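Local coordinates for Tol-Pal system protein TolB (Acinetobacter baumannii, PDB 7MX5) that probably forms the periplasmic component of the Tol-Pal system, which is thought to support outer membrane integrity and invagination during cell division, at residues 228-233 and 239-244; 205-210 and 246-251; 184-189 and 195-200; 372-377 and 395-400. All coordinates share one frame; numbering follows the deposited sequence.

Contact 1 (228-233 and 239-244); sequences MLFTAS and EIYQMD
Phe230 and Tyr241 form a hydrogen-bonded pair of an antiparallel hairpin: Tyr241 CB covers one face of Phe230, while Ala232 O meets the Tyr241 ring at its edge. The chi1 of Phe230, 62°, sets CG between its backbone N and carbonyl carbon and carries the ring across to Tyr241, whose CB sits 3.7 Å from the Phe230 centroid, a CH-pi contact. The two rings lie within 20° of parallel but are slid apart, with centroids 5.6 Å from each other, so they barely overlap. The Tyr241 ring instead runs diagonally across the pair to Ala232 on the other strand: its CE1 meets Ala232 O in the ring plane at 3.2 Å and touches Ala232 CB at 3.7 Å. On this face Met228 CE also approaches Met243 SD at 4.3 Å. The face of Leu229, Thr231, Ile240 and Gln242 is mixed: Leu229 CD2 lies 3.8 Å from Ile240 CG2 and 3.7 Å from Gln242 CB, while Thr231 OG1 bonds to Thr261 O. Six backbone bonds link the strands; Glu239 N to Ala232 O is the most bent, at 135°. Within its propeller blade the hairpin is flanked by strands 215-221 and 249-252, while Leu229 and Ile240 pack on Ala263 of strand 263-265 in the next blade.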
loop_
_atom_site.group_PDB
_atom_site.type_symbol
_atom_site.label_atom_id
_atom_site.label_comp_id
_atom_site.label_asym_id
_atom_site.label_seq_id
_atom_site.Cartn_x
_atom_site.Cartn_y
_atom_site.Cartn_z
ATOM N N MET A 228 -14.073 14.647 5.103
ATOM C CA MET A 228 -13.633 14.023 3.864
ATOM C C MET A 228 -13.438 15.096 2.804
ATOM O O MET A 228 -14.275 15.990 2.653
ATOM C CB MET A 228 -14.645 12.979 3.370
ATOM C CG MET A 228 -14.434 12.543 1.927
ATOM S SD MET A 228 -15.841 11.649 1.242
ATOM C CE MET A 228 -16.616 12.958 0.296
ATOM N N LEU A 229 -12.327 15.008 2.080
ATOM C CA LEU A 229 -12.067 15.877 0.944
ATOM C C LEU A 229 -12.442 15.169 -0.351
ATOM O O LEU A 229 -12.373 13.941 -0.451
ATOM C CB LEU A 229 -10.597 16.299 0.892
ATOM C CG LEU A 229 -10.115 17.293 1.947
ATOM C CD1 LEU A 229 -8.604 17.229 2.072
ATOM C CD2 LEU A 229 -10.568 18.704 1.617
ATOM N N PHE A 230 -12.844 15.956 -1.345
ATOM C CA PHE A 230 -13.182 15.407 -2.650
ATOM C C PHE A 230 -13.075 16.508 -3.692
ATOM O O PHE A 230 -13.129 17.700 -3.376
ATOM C CB PHE A 230 -14.583 14.780 -2.659
ATOM C CG PHE A 230 -15.696 15.749 -2.365
ATOM C CD1 PHE A 230 -15.963 16.151 -1.066
ATOM C CD2 PHE A 230 -16.485 16.247 -3.389
ATOM C CE1 PHE A 230 -16.990 17.036 -0.796
ATOM C CE2 PHE A 230 -17.514 17.132 -3.125
ATOM C CZ PHE A 230 -17.768 17.526 -1.827
ATOM N N THR A 231 -12.914 16.088 -4.943
ATOM C CA THR A 231 -12.820 16.998 -6.073
ATOM C C THR A 231 -14.152 17.051 -6.807
ATOM O O THR A 231 -14.815 16.026 -6.992
ATOM C CB THR A 231 -11.714 16.567 -7.038
ATOM O OG1 THR A 231 -10.568 16.133 -6.293
ATOM C CG2 THR A 231 -11.318 17.724 -7.942
ATOM N N ALA A 232 -14.539 18.255 -7.224
ATOM C CA ALA A 232 -15.797 18.449 -7.926
ATOM C C ALA A 232 -15.742 19.770 -8.677
ATOM O O ALA A 232 -15.173 20.747 -8.184
ATOM C CB ALA A 232 -16.986 18.433 -6.961
ATOM N N SER A 233 -16.339 19.790 -9.864
ATOM C CA SER A 233 -16.403 20.979 -10.709
ATOM C C SER A 233 -17.872 21.254 -11.003
ATOM O O SER A 233 -18.407 20.755 -11.994
ATOM C CB SER A 233 -15.613 20.782 -11.998
ATOM O OG SER A 233 -15.775 19.470 -12.505
ATOM N N GLU A 239 -12.438 21.555 -8.490
ATOM C CA GLU A 239 -12.140 22.280 -7.263
ATOM C C GLU A 239 -12.159 21.308 -6.091
ATOM O O GLU A 239 -12.817 20.266 -6.137
ATOM C CB GLU A 239 -13.142 23.418 -7.014
ATOM C CG GLU A 239 -12.632 24.805 -7.368
ATOM C CD GLU A 239 -13.724 25.712 -7.896
ATOM O OE1 GLU A 239 -14.909 25.332 -7.803
ATOM O OE2 GLU A 239 -13.400 26.805 -8.403
ATOM N N ILE A 240 -11.436 21.665 -5.033
ATOM C CA ILE A 240 -11.352 20.837 -3.834
ATOM C C ILE A 240 -12.428 21.272 -2.849
ATOM O O ILE A 240 -12.588 22.467 -2.573
ATOM C CB ILE A 240 -9.955 20.923 -3.196
ATOM C CG1 ILE A 240 -8.921 20.206 -4.064
ATOM C CG2 ILE A 240 -9.967 20.334 -1.792
ATOM C CD1 ILE A 240 -7.813 21.106 -4.551
ATOM N N TYR A 241 -13.163 20.300 -2.318
ATOM C CA TYR A 241 -14.193 20.529 -1.317
ATOM C C TYR A 241 -13.896 19.685 -0.086
ATOM O O TYR A 241 -13.344 18.586 -0.188
ATOM C CB TYR A 241 -15.580 20.171 -1.861
ATOM C CG TYR A 241 -16.068 21.065 -2.976
ATOM C CD1 TYR A 241 -15.713 20.816 -4.295
ATOM C CD2 TYR A 241 -16.867 22.167 -2.710
ATOM C CE1 TYR A 241 -16.152 21.634 -5.318
ATOM C CE2 TYR A 241 -17.316 22.984 -3.729
ATOM C CZ TYR A 241 -16.950 22.719 -5.029
ATOM O OH TYR A 241 -17.392 23.539 -6.041
ATOM N N GLN A 242 -14.264 20.204 1.081
ATOM C CA GLN A 242 -14.199 19.447 2.324
ATOM C C GLN A 242 -15.610 19.184 2.825
ATOM O O GLN A 242 -16.415 20.114 2.944
ATOM C CB GLN A 242 -13.394 20.177 3.400
ATOM C CG GLN A 242 -13.102 19.294 4.608
ATOM C CD GLN A 242 -12.329 20.002 5.701
ATOM O OE1 GLN A 242 -12.121 21.213 5.647
ATOM N NE2 GLN A 242 -11.896 19.245 6.703
ATOM N N MET A 243 -15.904 17.924 3.116
ATOM C CA MET A 243 -17.193 17.533 3.661
ATOM C C MET A 243 -17.079 17.262 5.152
ATOM O O MET A 243 -16.062 16.751 5.625
ATOM C CB MET A 243 -17.738 16.289 2.962
ATOM C CG MET A 243 -19.248 16.229 2.965
ATOM S SD MET A 243 -19.897 14.613 2.537
ATOM C CE MET A 243 -21.134 15.085 1.334
ATOM N N ASP A 244 -18.129 17.611 5.885
ATOM C CA ASP A 244 -18.276 17.229 7.282
ATOM C C ASP A 244 -19.226 16.040 7.337
ATOM O O ASP A 244 -20.369 16.134 6.876
ATOM C CB ASP A 244 -18.795 18.396 8.119
ATOM C CG ASP A 244 -19.105 17.995 9.546
ATOM O OD1 ASP A 244 -18.379 17.140 10.097
ATOM O OD2 ASP A 244 -20.070 18.541 10.119
#

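Contact 2 (205-210 and 246-251); sequences TREVIT and STRQVK
Glu207 and Arg248 are brought together by a turn at chi1 in Glu207 and a bend at chi2 in Arg248: in Glu207 a chi1 of 61° puts CG between the backbone N and the carbonyl carbon, with the chain extended beyond, whereas Arg248 bends at chi2 (62°) before running out to its guanidinium. The result is a one-point salt bridge. Glu207 OE1 lies 2.4 Å from Arg248 NH2, a separation too short to be trusted in detail, while Glu207 OE2 stays 3.9 Å from that nitrogen. The carboxylate and guanidinium planes are turned 59° against each other, which excludes a flat, two-pronged pairing. Ile209 meets the arginine roughly perpendicular, and its CD1 comes within 3.6 Å of Arg248 NH2 and 4.0 Å of Arg248 CZ. Two backbone oxygens approach the edge of the guanidinium at longer range: Val208 O is 3.8 Å from Arg248 NH2, and Ile209 O is 3.9 Å from Arg248 NE. A weak hydrogen bond from Arg248 NH1 to Leu245 O gives the group a further tie. The bridge thus joins two consecutive propeller blades near their outer edges. Strand 206-211 is the last of its sheet, where Ile209 and Thr210 form a classic beta bulge opposite Ile196, and Arg248 lies on the approach to strand 249-252, the last of the following sheet. Met243 of strand 239-244 packs against both Ile209 and Arg248.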
loop_
_atom_site.group_PDB
_atom_site.type_symbol
_atom_site.label_atom_id
_atom_site.label_comp_id
_atom_site.label_asym_id
_atom_site.label_seq_id
_atom_site.Cartn_x
_atom_site.Cartn_y
_atom_site.Cartn_z
ATOM N N THR A 205 -22.771 -3.239 4.054
ATOM C CA THR A 205 -23.630 -2.113 3.702
ATOM C C THR A 205 -22.837 -0.900 3.221
ATOM O O THR A 205 -21.706 -0.656 3.653
ATOM C CB THR A 205 -24.480 -1.720 4.910
ATOM O OG1 THR A 205 -23.620 -1.281 5.969
ATOM C CG2 THR A 205 -25.303 -2.906 5.390
ATOM N N ARG A 206 -23.455 -0.128 2.329
ATOM C CA ARG A 206 -22.894 1.104 1.787
ATOM C C ARG A 206 -23.857 2.262 2.040
ATOM O O ARG A 206 -24.961 2.082 2.561
ATOM C CB ARG A 206 -22.612 0.977 0.285
ATOM C CG ARG A 206 -23.849 1.160 -0.581
ATOM C CD ARG A 206 -23.734 0.458 -1.921
ATOM N NE ARG A 206 -22.830 1.097 -2.865
ATOM C CZ ARG A 206 -22.995 1.065 -4.180
ATOM N NH1 ARG A 206 -24.024 0.441 -4.732
ATOM N NH2 ARG A 206 -22.107 1.673 -4.961
ATOM N N GLU A 207 -23.427 3.462 1.654
ATOM C CA GLU A 207 -24.257 4.654 1.743
ATOM C C GLU A 207 -23.673 5.722 0.829
ATOM O O GLU A 207 -22.455 5.803 0.649
ATOM C CB GLU A 207 -24.355 5.174 3.181
ATOM C CG GLU A 207 -23.021 5.573 3.789
ATOM C CD GLU A 207 -23.178 6.484 4.989
ATOM O OE1 GLU A 207 -24.078 7.351 4.967
ATOM O OE2 GLU A 207 -22.400 6.336 5.955
ATOM N N VAL A 208 -24.553 6.535 0.253
ATOM C CA VAL A 208 -24.125 7.602 -0.646
ATOM C C VAL A 208 -23.623 8.773 0.187
ATOM O O VAL A 208 -24.373 9.361 0.973
ATOM C CB VAL A 208 -25.262 8.040 -1.577
ATOM C CG1 VAL A 208 -24.911 9.356 -2.253
ATOM C CG2 VAL A 208 -25.517 6.976 -2.614
ATOM N N ILE A 209 -22.348 9.113 0.015
ATOM C CA ILE A 209 -21.793 10.274 0.696
ATOM C C ILE A 209 -22.195 11.555 -0.024
ATOM O O ILE A 209 -22.750 12.478 0.584
ATOM C CB ILE A 209 -20.264 10.138 0.814
ATOM C CG1 ILE A 209 -19.902 9.107 1.886
ATOM C CG2 ILE A 209 -19.649 11.465 1.150
ATOM C CD1 ILE A 209 -20.442 9.438 3.260
ATOM N N THR A 210 -21.937 11.627 -1.328
ATOM C CA THR A 210 -22.355 12.764 -2.136
ATOM C C THR A 210 -22.554 12.306 -3.574
ATOM O O THR A 210 -22.011 11.282 -4.000
ATOM C CB THR A 210 -21.341 13.914 -2.075
ATOM O OG1 THR A 210 -21.927 15.097 -2.634
ATOM C CG2 THR A 210 -20.080 13.562 -2.847
ATOM N N SER A 246 -20.892 14.499 9.617
ATOM C CA SER A 246 -22.073 14.466 10.473
ATOM C C SER A 246 -23.297 15.033 9.761
ATOM O O SER A 246 -24.380 14.436 9.797
ATOM C CB SER A 246 -21.801 15.235 11.767
ATOM O OG SER A 246 -21.648 16.619 11.513
ATOM N N THR A 247 -23.146 16.183 9.105
ATOM C CA THR A 247 -24.269 16.886 8.502
ATOM C C THR A 247 -24.196 16.958 6.977
ATOM O O THR A 247 -25.091 17.547 6.363
ATOM C CB THR A 247 -24.371 18.304 9.083
ATOM O OG1 THR A 247 -23.847 18.313 10.417
ATOM C CG2 THR A 247 -25.825 18.769 9.127
ATOM N N ARG A 248 -23.165 16.373 6.350
ATOM C CA ARG A 248 -22.990 16.377 4.886
ATOM C C ARG A 248 -22.822 17.784 4.358
ATOM O O ARG A 248 -23.101 18.090 3.187
ATOM C CB ARG A 248 -24.130 15.680 4.159
ATOM C CG ARG A 248 -23.759 14.317 3.658
ATOM C CD ARG A 248 -23.394 13.388 4.793
ATOM N NE ARG A 248 -23.454 11.996 4.369
ATOM C CZ ARG A 248 -23.649 10.973 5.190
ATOM N NH1 ARG A 248 -23.808 11.152 6.491
ATOM N NH2 ARG A 248 -23.692 9.740 4.693
ATOM N N GLN A 249 -22.351 18.614 5.266
ATOM C CA GLN A 249 -21.993 19.991 4.995
ATOM C C GLN A 249 -20.807 20.160 4.040
ATOM O O GLN A 249 -19.667 19.898 4.424
ATOM C CB GLN A 249 -21.689 20.711 6.310
ATOM C CG GLN A 249 -21.440 22.202 6.161
ATOM C CD GLN A 249 -21.311 22.909 7.493
ATOM O OE1 GLN A 249 -21.496 22.301 8.547
ATOM N NE2 GLN A 249 -20.988 24.199 7.452
ATOM N N VAL A 250 -21.050 20.647 2.812
ATOM C CA VAL A 250 -19.977 20.829 1.827
ATOM C C VAL A 250 -19.707 22.316 1.605
ATOM O O VAL A 250 -20.637 23.114 1.451
ATOM C CB VAL A 250 -20.277 20.135 0.482
ATOM C CG1 VAL A 250 -20.202 18.629 0.638
ATOM C CG2 VAL A 250 -21.628 20.551 -0.062
ATOM N N LYS A 251 -18.423 22.685 1.595
ATOM C CA LYS A 251 -18.016 24.043 1.251
ATOM C C LYS A 251 -16.589 24.002 0.721
ATOM O O LYS A 251 -15.767 23.214 1.197
ATOM C CB LYS A 251 -18.132 24.994 2.447
ATOM C CG LYS A 251 -19.013 26.210 2.169
ATOM C CD LYS A 251 -18.455 27.049 1.026
ATOM C CE LYS A 251 -19.355 27.009 -0.204
ATOM N NZ LYS A 251 -19.820 28.362 -0.612
#

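Contact 3 (184-189 and 195-200); sequences IAYVSF and AIYLQD
Ile184, Tyr186 and Ser188 pair through six backbone hydrogen bonds with Gln199, Tyr197 and Ala195, on antiparallel strands whose axes approach to 4.7 Å with their directions 153° apart. These are the second and third strands of a four-stranded propeller blade, flanked by strands 172-177 and 206-211. With chi1 at 53° the Tyr186 ring leans over the partner strand, and Tyr197 CB rests over one face, 4.0 Å from the Tyr186 centroid. The Tyr197 ring is almost parallel to it yet displaced, the centroids being 5.7 Å apart, and extends past it so that Tyr197 CE1 touches Ser188 CB at 3.5 Å. At the other end the Tyr186 hydroxyl donates to Gln199 OE1 over 2.7 Å, nearly in line with the amide carbonyl (175° at the oxygen). The reverse face is purely aliphatic: Val187 CG2 meets Ile196 CG1 at 3.8 Å, and Ala185 CB lies 3.8 Å from Leu198 CD1. Since Gln199 NE2 also bonds to Val165 O, both ends of the amide are engaged, which fixes its rotation. Arg206 makes a cation-pi contact with Tyr197, and its charge may polarise that ring. One directed side-chain bond crosses the aromatic face, in contrast to its aliphatic reverse.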
loop_
_atom_site.group_PDB
_atom_site.type_symbol
_atom_site.label_atom_id
_atom_site.label_comp_id
_atom_site.label_asym_id
_atom_site.label_seq_id
_atom_site.Cartn_x
_atom_site.Cartn_y
_atom_site.Cartn_z
ATOM N N ILE A 184 -14.364 1.501 3.219
ATOM C CA ILE A 184 -13.712 1.952 1.999
ATOM C C ILE A 184 -14.691 2.817 1.220
ATOM O O ILE A 184 -15.902 2.562 1.223
ATOM C CB ILE A 184 -13.211 0.769 1.140
ATOM C CG1 ILE A 184 -12.381 1.279 -0.038
ATOM C CG2 ILE A 184 -14.375 -0.082 0.648
ATOM C CD1 ILE A 184 -11.085 0.541 -0.229
ATOM N N ALA A 185 -14.170 3.857 0.577
ATOM C CA ALA A 185 -14.963 4.736 -0.263
ATOM C C ALA A 185 -14.463 4.661 -1.698
ATOM O O ALA A 185 -13.321 4.275 -1.964
ATOM C CB ALA A 185 -14.915 6.185 0.231
ATOM N N TYR A 186 -15.337 5.044 -2.625
ATOM C CA TYR A 186 -15.025 4.962 -4.043
ATOM C C TYR A 186 -16.025 5.809 -4.814
ATOM O O TYR A 186 -17.102 6.143 -4.312
ATOM C CB TYR A 186 -15.052 3.513 -4.538
ATOM C CG TYR A 186 -16.336 2.783 -4.204
ATOM C CD1 TYR A 186 -17.415 2.804 -5.076
ATOM C CD2 TYR A 186 -16.470 2.081 -3.011
ATOM C CE1 TYR A 186 -18.591 2.145 -4.774
ATOM C CE2 TYR A 186 -17.641 1.415 -2.703
ATOM C CZ TYR A 186 -18.698 1.450 -3.588
ATOM O OH TYR A 186 -19.869 0.792 -3.289
ATOM N N VAL A 187 -15.653 6.147 -6.043
ATOM C CA VAL A 187 -16.519 6.877 -6.959
ATOM C C VAL A 187 -17.082 5.879 -7.958
ATOM O O VAL A 187 -16.326 5.184 -8.646
ATOM C CB VAL A 187 -15.758 8.004 -7.672
ATOM C CG1 VAL A 187 -16.706 8.818 -8.541
ATOM C CG2 VAL A 187 -15.062 8.886 -6.654
ATOM N N SER A 188 -18.407 5.798 -8.034
ATOM C CA SER A 188 -19.082 4.836 -8.889
ATOM C C SER A 188 -19.969 5.557 -9.891
ATOM O O SER A 188 -20.588 6.577 -9.571
ATOM C CB SER A 188 -19.921 3.855 -8.065
ATOM O OG SER A 188 -20.645 2.973 -8.906
ATOM N N PHE A 189 -20.023 5.018 -11.109
ATOM C CA PHE A 189 -20.909 5.511 -12.154
ATOM C C PHE A 189 -21.977 4.487 -12.522
ATOM O O PHE A 189 -22.557 4.572 -13.610
ATOM C CB PHE A 189 -20.108 5.906 -13.397
ATOM C CG PHE A 189 -19.220 7.107 -13.201
ATOM C CD1 PHE A 189 -18.063 7.019 -12.442
ATOM C CD2 PHE A 189 -19.539 8.322 -13.785
ATOM C CE1 PHE A 189 -17.246 8.120 -12.264
ATOM C CE2 PHE A 189 -18.724 9.427 -13.613
ATOM C CZ PHE A 189 -17.576 9.325 -12.851
ATOM N N ALA A 195 -21.171 9.238 -7.970
ATOM C CA ALA A 195 -21.535 9.245 -6.562
ATOM C C ALA A 195 -20.404 8.637 -5.749
ATOM O O ALA A 195 -19.851 7.600 -6.123
ATOM C CB ALA A 195 -22.835 8.471 -6.316
ATOM N N ILE A 196 -20.067 9.288 -4.641
ATOM C CA ILE A 196 -19.081 8.764 -3.704
ATOM C C ILE A 196 -19.811 7.909 -2.678
ATOM O O ILE A 196 -20.639 8.414 -1.911
ATOM C CB ILE A 196 -18.294 9.895 -3.026
ATOM C CG1 ILE A 196 -17.324 10.541 -4.019
ATOM C CG2 ILE A 196 -17.540 9.366 -1.815
ATOM C CD1 ILE A 196 -16.571 11.726 -3.453
ATOM N N TYR A 197 -19.516 6.616 -2.670
ATOM C CA TYR A 197 -20.120 5.679 -1.738
ATOM C C TYR A 197 -19.165 5.402 -0.584
ATOM O O TYR A 197 -17.948 5.537 -0.719
ATOM C CB TYR A 197 -20.480 4.368 -2.439
ATOM C CG TYR A 197 -21.589 4.492 -3.461
ATOM C CD1 TYR A 197 -21.314 4.856 -4.773
ATOM C CD2 TYR A 197 -22.908 4.235 -3.117
ATOM C CE1 TYR A 197 -22.324 4.965 -5.712
ATOM C CE2 TYR A 197 -23.924 4.336 -4.051
ATOM C CZ TYR A 197 -23.627 4.706 -5.345
ATOM O OH TYR A 197 -24.635 4.813 -6.275
ATOM N N LEU A 198 -19.732 5.022 0.559
ATOM C CA LEU A 198 -18.961 4.617 1.731
ATOM C C LEU A 198 -19.431 3.228 2.138
ATOM O O LEU A 198 -20.573 3.060 2.577
ATOM C CB LEU A 198 -19.124 5.614 2.877
ATOM C CG LEU A 198 -18.126 5.449 4.025
ATOM C CD1 LEU A 198 -16.701 5.362 3.492
ATOM C CD2 LEU A 198 -18.259 6.586 5.025
ATOM N N GLN A 199 -18.552 2.239 2.002
ATOM C CA GLN A 199 -18.915 0.834 2.141
ATOM C C GLN A 199 -18.329 0.270 3.429
ATOM O O GLN A 199 -17.107 0.257 3.609
ATOM C CB GLN A 199 -18.428 0.032 0.935
ATOM C CG GLN A 199 -18.919 -1.403 0.906
ATOM C CD GLN A 199 -19.257 -1.868 -0.496
ATOM O OE1 GLN A 199 -19.514 -1.058 -1.386
ATOM N NE2 GLN A 199 -19.262 -3.181 -0.699
ATOM N N ASP A 200 -19.204 -0.202 4.315
ATOM C CA ASP A 200 -18.771 -0.901 5.519
ATOM C C ASP A 200 -18.269 -2.289 5.139
ATOM O O ASP A 200 -19.034 -3.114 4.634
ATOM C CB ASP A 200 -19.929 -0.992 6.513
ATOM C CG ASP A 200 -19.505 -1.518 7.875
ATOM O OD1 ASP A 200 -18.851 -2.579 7.943
ATOM O OD2 ASP A 200 -19.832 -0.864 8.887
#

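Contact 4 (372-377 and 395-400); sequences LSIMST and PAWAPK
The Trp397 indole, the flat group of this contact, meets Ile374 obliquely through CZ3 of its six-membered ring: Trp397 CZ3 stands 4.0 Å from Ile374 CG1, and the two side chains are roughly perpendicular. Ile374 offers that branch because chi1 of -80° sets CG1 opposite the carbonyl carbon, beside the backbone N. Two residues before the tryptophan, the puckered pyrrolidine ring of Pro395 is met by both methyls of Leu372. Leu372 CD2 lies 3.8 Å from Pro395 CG and 4.0 Å from Pro395 CD, while Leu372 CD1 is 3.9 Å from Pro395 CB; the two side chains run antiparallel alongside each other. The backbones remain apart, with 7.6 Å between the CA atoms of Leu372 and Pro395, and only apolar side chains bridge the interval, burying 157 Å² in all. Each segment belongs to a different blade. Strand 369-376 lies between 382-386 and 359-366, and Ile374 packs on Val361 and Met383. Strand 391-397, at the C-terminal end of the chain, pairs with 135-141 to complete the first blade, the closure by which a propeller joins its ends. Ile136 of strand 135-141 touches both Ile374 and Trp397, while Trp397 N bonds to Ser352 OG.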
loop_
_atom_site.group_PDB
_atom_site.type_symbol
_atom_site.label_atom_id
_atom_site.label_comp_id
_atom_site.label_asym_id
_atom_site.label_seq_id
_atom_site.Cartn_x
_atom_site.Cartn_y
_atom_site.Cartn_z
ATOM N N LEU A 372 0.169 -3.653 -11.072
ATOM C CA LEU A 372 0.591 -2.907 -9.897
ATOM C C LEU A 372 2.046 -3.236 -9.594
ATOM O O LEU A 372 2.481 -4.380 -9.758
ATOM C CB LEU A 372 -0.276 -3.244 -8.682
ATOM C CG LEU A 372 -1.725 -2.758 -8.649
ATOM C CD1 LEU A 372 -2.296 -2.912 -7.247
ATOM C CD2 LEU A 372 -1.835 -1.316 -9.122
ATOM N N SER A 373 2.794 -2.229 -9.156
ATOM C CA SER A 373 4.184 -2.409 -8.770
ATOM C C SER A 373 4.384 -1.891 -7.355
ATOM O O SER A 373 3.873 -0.826 -6.997
ATOM C CB SER A 373 5.135 -1.687 -9.733
ATOM O OG SER A 373 5.483 -2.520 -10.826
ATOM N N ILE A 374 5.123 -2.652 -6.552
ATOM C CA ILE A 374 5.468 -2.265 -5.189
ATOM C C ILE A 374 6.979 -2.107 -5.124
ATOM O O ILE A 374 7.723 -3.036 -5.461
ATOM C CB ILE A 374 4.973 -3.288 -4.154
ATOM C CG1 ILE A 374 3.486 -3.078 -3.874
ATOM C CG2 ILE A 374 5.763 -3.166 -2.863
ATOM C CD1 ILE A 374 2.753 -4.337 -3.481
ATOM N N MET A 375 7.431 -0.930 -4.699
ATOM C CA MET A 375 8.850 -0.616 -4.650
ATOM C C MET A 375 9.231 -0.145 -3.257
ATOM O O MET A 375 8.458 0.549 -2.591
ATOM C CB MET A 375 9.219 0.463 -5.673
ATOM C CG MET A 375 9.817 -0.092 -6.947
ATOM S SD MET A 375 10.802 1.098 -7.870
ATOM C CE MET A 375 12.320 1.087 -6.929
ATOM N N SER A 376 10.424 -0.536 -2.818
ATOM C CA SER A 376 10.986 0.036 -1.607
ATOM C C SER A 376 11.344 1.497 -1.848
ATOM O O SER A 376 11.746 1.888 -2.948
ATOM C CB SER A 376 12.220 -0.751 -1.164
ATOM O OG SER A 376 13.240 -0.696 -2.145
ATOM N N THR A 377 11.186 2.313 -0.805
ATOM C CA THR A 377 11.376 3.752 -0.960
ATOM C C THR A 377 12.828 4.130 -1.227
ATOM O O THR A 377 13.087 5.257 -1.661
ATOM C CB THR A 377 10.866 4.488 0.278
ATOM O OG1 THR A 377 11.587 4.046 1.434
ATOM C CG2 THR A 377 9.382 4.224 0.474
ATOM N N PRO A 395 -4.272 2.041 -6.893
ATOM C CA PRO A 395 -4.131 1.281 -5.649
ATOM C C PRO A 395 -4.186 2.188 -4.429
ATOM O O PRO A 395 -3.909 3.387 -4.492
ATOM C CB PRO A 395 -2.752 0.630 -5.791
ATOM C CG PRO A 395 -1.987 1.595 -6.626
ATOM C CD PRO A 395 -2.981 2.206 -7.585
ATOM N N ALA A 396 -4.554 1.585 -3.301
ATOM C CA ALA A 396 -4.628 2.309 -2.034
ATOM C C ALA A 396 -4.282 1.340 -0.912
ATOM O O ALA A 396 -5.087 0.465 -0.577
ATOM C CB ALA A 396 -6.010 2.921 -1.826
ATOM N N TRP A 397 -3.090 1.496 -0.342
ATOM C CA TRP A 397 -2.659 0.643 0.758
ATOM C C TRP A 397 -3.437 0.987 2.022
ATOM O O TRP A 397 -3.498 2.151 2.426
ATOM C CB TRP A 397 -1.159 0.809 0.995
ATOM C CG TRP A 397 -0.469 -0.427 1.491
ATOM C CD1 TRP A 397 -0.862 -1.229 2.524
ATOM C CD2 TRP A 397 0.743 -0.996 0.980
ATOM N NE1 TRP A 397 0.029 -2.263 2.685
ATOM C CE2 TRP A 397 1.023 -2.143 1.749
ATOM C CE3 TRP A 397 1.617 -0.648 -0.054
ATOM C CZ2 TRP A 397 2.140 -2.944 1.517
ATOM C CZ3 TRP A 397 2.726 -1.444 -0.284
ATOM C CH2 TRP A 397 2.976 -2.579 0.498
ATOM N N ALA A 398 -4.032 -0.027 2.645
ATOM C CA ALA A 398 -4.802 0.199 3.858
ATOM C C ALA A 398 -3.881 0.658 4.987
ATOM O O ALA A 398 -2.797 0.097 5.174
ATOM C CB ALA A 398 -5.546 -1.069 4.273
ATOM N N PRO A 399 -4.280 1.665 5.753
ATOM C CA PRO A 399 -3.425 2.195 6.818
ATOM C C PRO A 399 -3.426 1.276 8.035
ATOM O O PRO A 399 -4.108 0.252 8.080
ATOM C CB PRO A 399 -4.073 3.544 7.134
ATOM C CG PRO A 399 -5.518 3.317 6.847
ATOM C CD PRO A 399 -5.546 2.411 5.643
ATOM N N LYS A 400 -2.643 1.666 9.034
ATOM C CA LYS A 400 -2.551 0.921 10.284
ATOM C C LYS A 400 -2.982 1.791 11.459
ATOM O O LYS A 400 -3.204 2.994 11.307
ATOM C CB LYS A 400 -1.127 0.407 10.501
ATOM C CG LYS A 400 -0.996 -1.107 10.450
ATOM C CD LYS A 400 -1.322 -1.643 9.065
ATOM C CE LYS A 400 -1.039 -3.134 8.969
ATOM N NZ LYS A 400 0.222 -3.506 9.669
ATOM O OXT LYS A 400 -3.120 1.315 12.585
#

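Contacts 1 and 3 are equivalent hairpins in successive blades, each joining the second and third strands of a four-stranded sheet by six backbone bonds and a slid aromatic pair; both are buried, with no exposed residue among those that touch. Contacts 2 and 4 instead join different blades through side chains and bury far less area. Contact 2, partly exposed, its centre about 26 Å from the chain's centre, combines a salt bridge of doubtful length with isoleucine packing; contact 4, buried with its centre about 2 Å from the chain's, is wholly apolar. Contact 2 touches both hairpins, which also meet directly, Ile196 CD1 lying 3.7 Å from Phe230 CB. Contact 4 touches none of the others.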